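Local coordinates for beta-lactamase-related domain-containing protein (Bacteroides dorei DSM 17855, PDB 5TGF), which is of unproven function but is probably a serine hydrolase of the beta-lactamase family, with a calcium-binding site, at residues 168-171 against 172-175; 112-115 against 116-120. All blocks are in the same frame, centred on the assembly; numbering follows the deposited sequence.

From the N terminus, contact 2 comes first: the chain leaves helix 100-103, runs out along 112-115, reverses through a tight turn and comes back along 116-120 toward helix 125-133. Contact 1 follows in series, as successive turns of helix 167-179, so it closes no loop beyond the helical repeat itself. The two neither nest nor cross, and their centres are about 27 Å apart, with nearest atoms about 13 Å apart. Contact 2 fixes a projecting loop to helices 125-133 and 150-163, while contact 1 presents one side of its helix to helix 60-74. Both belong to the helical part of the fold rather than the six-stranded antiparallel sheet.

Contact 1 of 2, residues 168-171 against 172-175; sequences EPLF and QELI
The side-chain amide nitrogen of Gln172 is gripped by two oxygens: the carboxylate of Glu168, one helical turn earlier, and the backbone carbonyl of Ser184. NE2 of Gln172 gives OE2 of Glu168 a hydrogen bond of 2.8 Å that is almost straight (172° at the hydrogen). The acceptor lies in the plane of the amide, yet carboxylate and amide are turned 57° against each other. Both chains bend at their second torsion, Gln172 at -62°, and this folds the two polar ends together alongside the helix. The other oxygen, OE1 of Glu168, takes the backbone N-H of Phe186, so both carboxylate oxygens are held and the rotation of the group should be restricted.

Beneath these groups runs the ordinary helical ladder, with Leu174 N bonded to Leu170 O at 2.9 Å. The next rung is less regular: Ile175 N reaches Phe171 O at 3.1 Å from above the carbonyl plane, where the helix widens into a pi-type turn. Pro169 suits the first turn, where an N-H has no earlier helical carbonyl to bond, so lacking one costs nothing. Glu173, on the exposed side, pairs with Lys165 in a salt bridge.

The apolar residues share the inner side. Methyl CD2 of Leu170 lies beside CD1 of Leu174 at 4.1 Å, the two chains pointing the same way. Ile175 crosses Phe171 at about a right angle, and its CG2 comes within 3.9 Å of CE1 of the ring. Phe171 also meets Phe186 edge-to-face. The side chain of Leu174 is about 8 Å from that of Thr75, a calcium-binding residue, though no calcium is bound here. Helix 167-179 thus rests on helix 60-74, Phe171 against Val63 and Val67 and Leu174 against Val71, while its polar side is tied to the loop carrying Ser184 and Phe186.

Contact 2 of 2, residues 112-115 against 116-120; sequences PYLP and APRVD
The guanidinium of Arg118 is approached obliquely by methyl CD1 of Leu114, which comes to 3.4 Å from NH2. The two side chains run side by side in the same direction, and the bends of Arg118 at chi2 (-81°) and chi3 fold its long chain back along the leucine. NH2 also forms a salt bridge with Glu131 of helix 125-133, which fixes the charged end while the methyl packs beside it. Arginine fits here because its flat guanidinium can take a methyl against it while NH2 bonds to Glu131.

The same methyl of Leu114 lies 3.8 Å from CB of Asp120. Leucine suits this buried place, since its branched end packs from one arm of the loop against the other and also touches Leu135 and Leu150. The carboxylate of Asp120 turns to other work: OD1 accepts the backbone N-H of Tyr122, and OD2 has a weak bond from Gln153.

Two waters join the arms where like groups face each other, donor to donor and acceptor to acceptor, and could not bond directly. One accepts from both Leu114 N and Asp120 N, at 3.0 Å from each. The other donates to Leu114 O and to Arg118 O, the latter at 2.8 Å. Both N-H groups and both carbonyls thereby gain a partner.

At the outer end the chain reverses. Arg118 N bonds to Pro115 O at 3.0 Å, bent to 134° at the hydrogen, and the peptide before Pro117 is cis, an arrangement that proline tolerates far better than other residues. Pro115 and Pro117 stiffen the bend, and the small Ala116 sits at its exposed corner. The cis-proline at the third position makes this a type VI beta turn, and the backbone angles of Ala116 and Pro117, with the bond across it, make it VIa, here closing the outer end of a water-bridged surface loop.

Contact 1 of 2, residues 168-171 against 172-175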
# COMPACT_ATOMS: atom_id res chain seq x y z
N GLU A 168 2.30 13.80 7.72
CA GLU A 168 1.65 13.11 8.83
C GLU A 168 0.38 13.89 9.32
O GLU A 168 -0.69 13.29 9.50
CB GLU A 168 2.64 12.82 9.94
CG GLU A 168 2.04 12.24 11.22
CD GLU A 168 1.24 10.95 11.03
OE1 GLU A 168 1.47 10.21 10.06
OE2 GLU A 168 0.38 10.66 11.87
N PRO A 169 0.49 15.22 9.51
CA PRO A 169 -0.73 15.94 9.88
C PRO A 169 -1.81 15.87 8.81
O PRO A 169 -3.00 15.75 9.16
CB PRO A 169 -0.25 17.39 10.05
CG PRO A 169 1.17 17.30 10.34
CD PRO A 169 1.70 15.99 9.83
N LEU A 170 -1.41 15.85 7.54
CA LEU A 170 -2.36 15.65 6.46
C LEU A 170 -3.08 14.31 6.54
O LEU A 170 -4.29 14.22 6.33
CB LEU A 170 -1.70 15.79 5.10
CG LEU A 170 -1.35 17.22 4.67
CD1 LEU A 170 -0.52 17.12 3.41
CD2 LEU A 170 -2.64 18.04 4.44
N PHE A 171 -2.35 13.25 6.85
CA PHE A 171 -2.96 11.95 7.01
C PHE A 171 -4.04 11.99 8.09
O PHE A 171 -5.11 11.42 7.91
CB PHE A 171 -1.91 10.91 7.38
CG PHE A 171 -2.49 9.59 7.82
CD1 PHE A 171 -3.41 8.91 7.04
CD2 PHE A 171 -2.07 9.02 9.01
CE1 PHE A 171 -3.95 7.70 7.48
CE2 PHE A 171 -2.61 7.84 9.45
CZ PHE A 171 -3.54 7.16 8.66
N GLN A 172 -3.74 12.63 9.22
CA GLN A 172 -4.69 12.68 10.32
C GLN A 172 -5.89 13.55 9.91
O GLN A 172 -7.01 13.18 10.17
CB GLN A 172 -4.04 13.23 11.59
CG GLN A 172 -2.86 12.40 12.14
CD GLN A 172 -3.24 10.98 12.53
OE1 GLN A 172 -4.39 10.69 12.90
NE2 GLN A 172 -2.25 10.09 12.55
N GLU A 173 -5.65 14.67 9.26
CA GLU A 173 -6.75 15.59 8.92
C GLU A 173 -7.69 14.98 7.85
O GLU A 173 -8.91 14.98 8.03
CB GLU A 173 -6.20 16.93 8.46
CG GLU A 173 -7.29 17.90 7.99
CD GLU A 173 -6.75 19.09 7.21
OE1 GLU A 173 -5.52 19.31 7.20
OE2 GLU A 173 -7.58 19.82 6.61
N LEU A 174 -7.11 14.41 6.80
CA LEU A 174 -7.85 14.04 5.59
C LEU A 174 -8.35 12.59 5.53
O LEU A 174 -9.29 12.30 4.80
CB LEU A 174 -6.97 14.30 4.37
CG LEU A 174 -6.55 15.74 4.13
CD1 LEU A 174 -5.71 15.84 2.87
CD2 LEU A 174 -7.76 16.66 4.02
N ILE A 175 -7.69 11.68 6.25
CA ILE A 175 -8.08 10.29 6.22
C ILE A 175 -8.40 9.73 7.61
O ILE A 175 -9.47 9.14 7.82
CB ILE A 175 -7.00 9.43 5.52
CG1 ILE A 175 -6.69 9.92 4.09
CG2 ILE A 175 -7.36 7.95 5.56
CD1 ILE A 175 -7.81 9.77 3.08

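Contact 2 of 2, residues 112-115 against 116-120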
# COMPACT_ATOMS: atom_id res chain seq x y z
N PRO A 112 15.48 2.96 -5.99
CA PRO A 112 14.58 2.42 -4.97
C PRO A 112 14.82 2.88 -3.52
O PRO A 112 13.85 3.20 -2.83
CB PRO A 112 14.79 0.91 -5.08
CG PRO A 112 15.16 0.69 -6.52
CD PRO A 112 16.04 1.88 -6.83
N TYR A 113 16.06 2.80 -3.07
CA TYR A 113 16.44 3.14 -1.69
C TYR A 113 17.77 3.90 -1.69
O TYR A 113 18.49 3.90 -2.70
CB TYR A 113 16.51 1.89 -0.81
CG TYR A 113 15.19 1.17 -0.78
CD1 TYR A 113 14.11 1.69 -0.02
CD2 TYR A 113 14.95 0.10 -1.61
CE1 TYR A 113 12.87 1.08 -0.05
CE2 TYR A 113 13.70 -0.49 -1.68
CZ TYR A 113 12.65 0.00 -0.90
OH TYR A 113 11.39 -0.57 -0.98
N LEU A 114 18.07 4.61 -0.60
CA LEU A 114 19.36 5.34 -0.55
C LEU A 114 20.54 4.32 -0.72
O LEU A 114 20.39 3.18 -0.34
CB LEU A 114 19.50 6.12 0.75
CG LEU A 114 18.51 7.26 1.01
CD1 LEU A 114 18.91 7.92 2.33
CD2 LEU A 114 18.46 8.29 -0.09
N PRO A 115 21.68 4.76 -1.28
CA PRO A 115 22.86 3.89 -1.36
C PRO A 115 23.42 3.51 0.02
O PRO A 115 23.48 4.32 0.96
CB PRO A 115 23.88 4.72 -2.12
CG PRO A 115 23.22 5.98 -2.55
CD PRO A 115 22.00 6.14 -1.68
N ALA A 116 23.77 2.25 0.13
CA ALA A 116 24.28 1.72 1.39
C ALA A 116 25.58 2.46 1.80
O ALA A 116 26.33 2.92 0.95
CB ALA A 116 24.51 0.21 1.24
N PRO A 117 25.76 2.71 3.10
CA PRO A 117 24.97 2.18 4.20
C PRO A 117 23.86 3.12 4.68
O PRO A 117 23.27 2.87 5.74
CB PRO A 117 26.02 2.02 5.31
CG PRO A 117 26.97 3.14 5.08
CD PRO A 117 27.01 3.34 3.58
N ARG A 118 23.58 4.17 3.92
CA ARG A 118 22.58 5.18 4.29
C ARG A 118 21.17 4.54 4.24
O ARG A 118 20.91 3.63 3.43
CB ARG A 118 22.63 6.39 3.35
CG ARG A 118 23.64 7.50 3.72
CD ARG A 118 23.13 8.49 4.82
NE ARG A 118 21.81 9.12 4.57
CZ ARG A 118 20.77 9.15 5.44
NH1 ARG A 118 20.84 8.61 6.64
NH2 ARG A 118 19.62 9.75 5.10
N VAL A 119 20.28 4.98 5.12
CA VAL A 119 18.88 4.56 5.09
C VAL A 119 17.98 5.80 5.27
O VAL A 119 18.22 6.60 6.16
CB VAL A 119 18.55 3.61 6.24
CG1 VAL A 119 17.11 3.11 6.10
CG2 VAL A 119 19.52 2.44 6.27
N ASP A 120 17.00 5.99 4.40
CA ASP A 120 16.04 7.12 4.55
C ASP A 120 15.08 6.81 5.69
O ASP A 120 14.19 5.99 5.51
CB ASP A 120 15.23 7.34 3.26
CG ASP A 120 14.18 8.47 3.40
OD1 ASP A 120 13.76 8.77 4.55
OD2 ASP A 120 13.74 9.05 2.36
O HOH W 1 16.75 4.15 2.05
O HOH W 2 18.78 2.49 1.92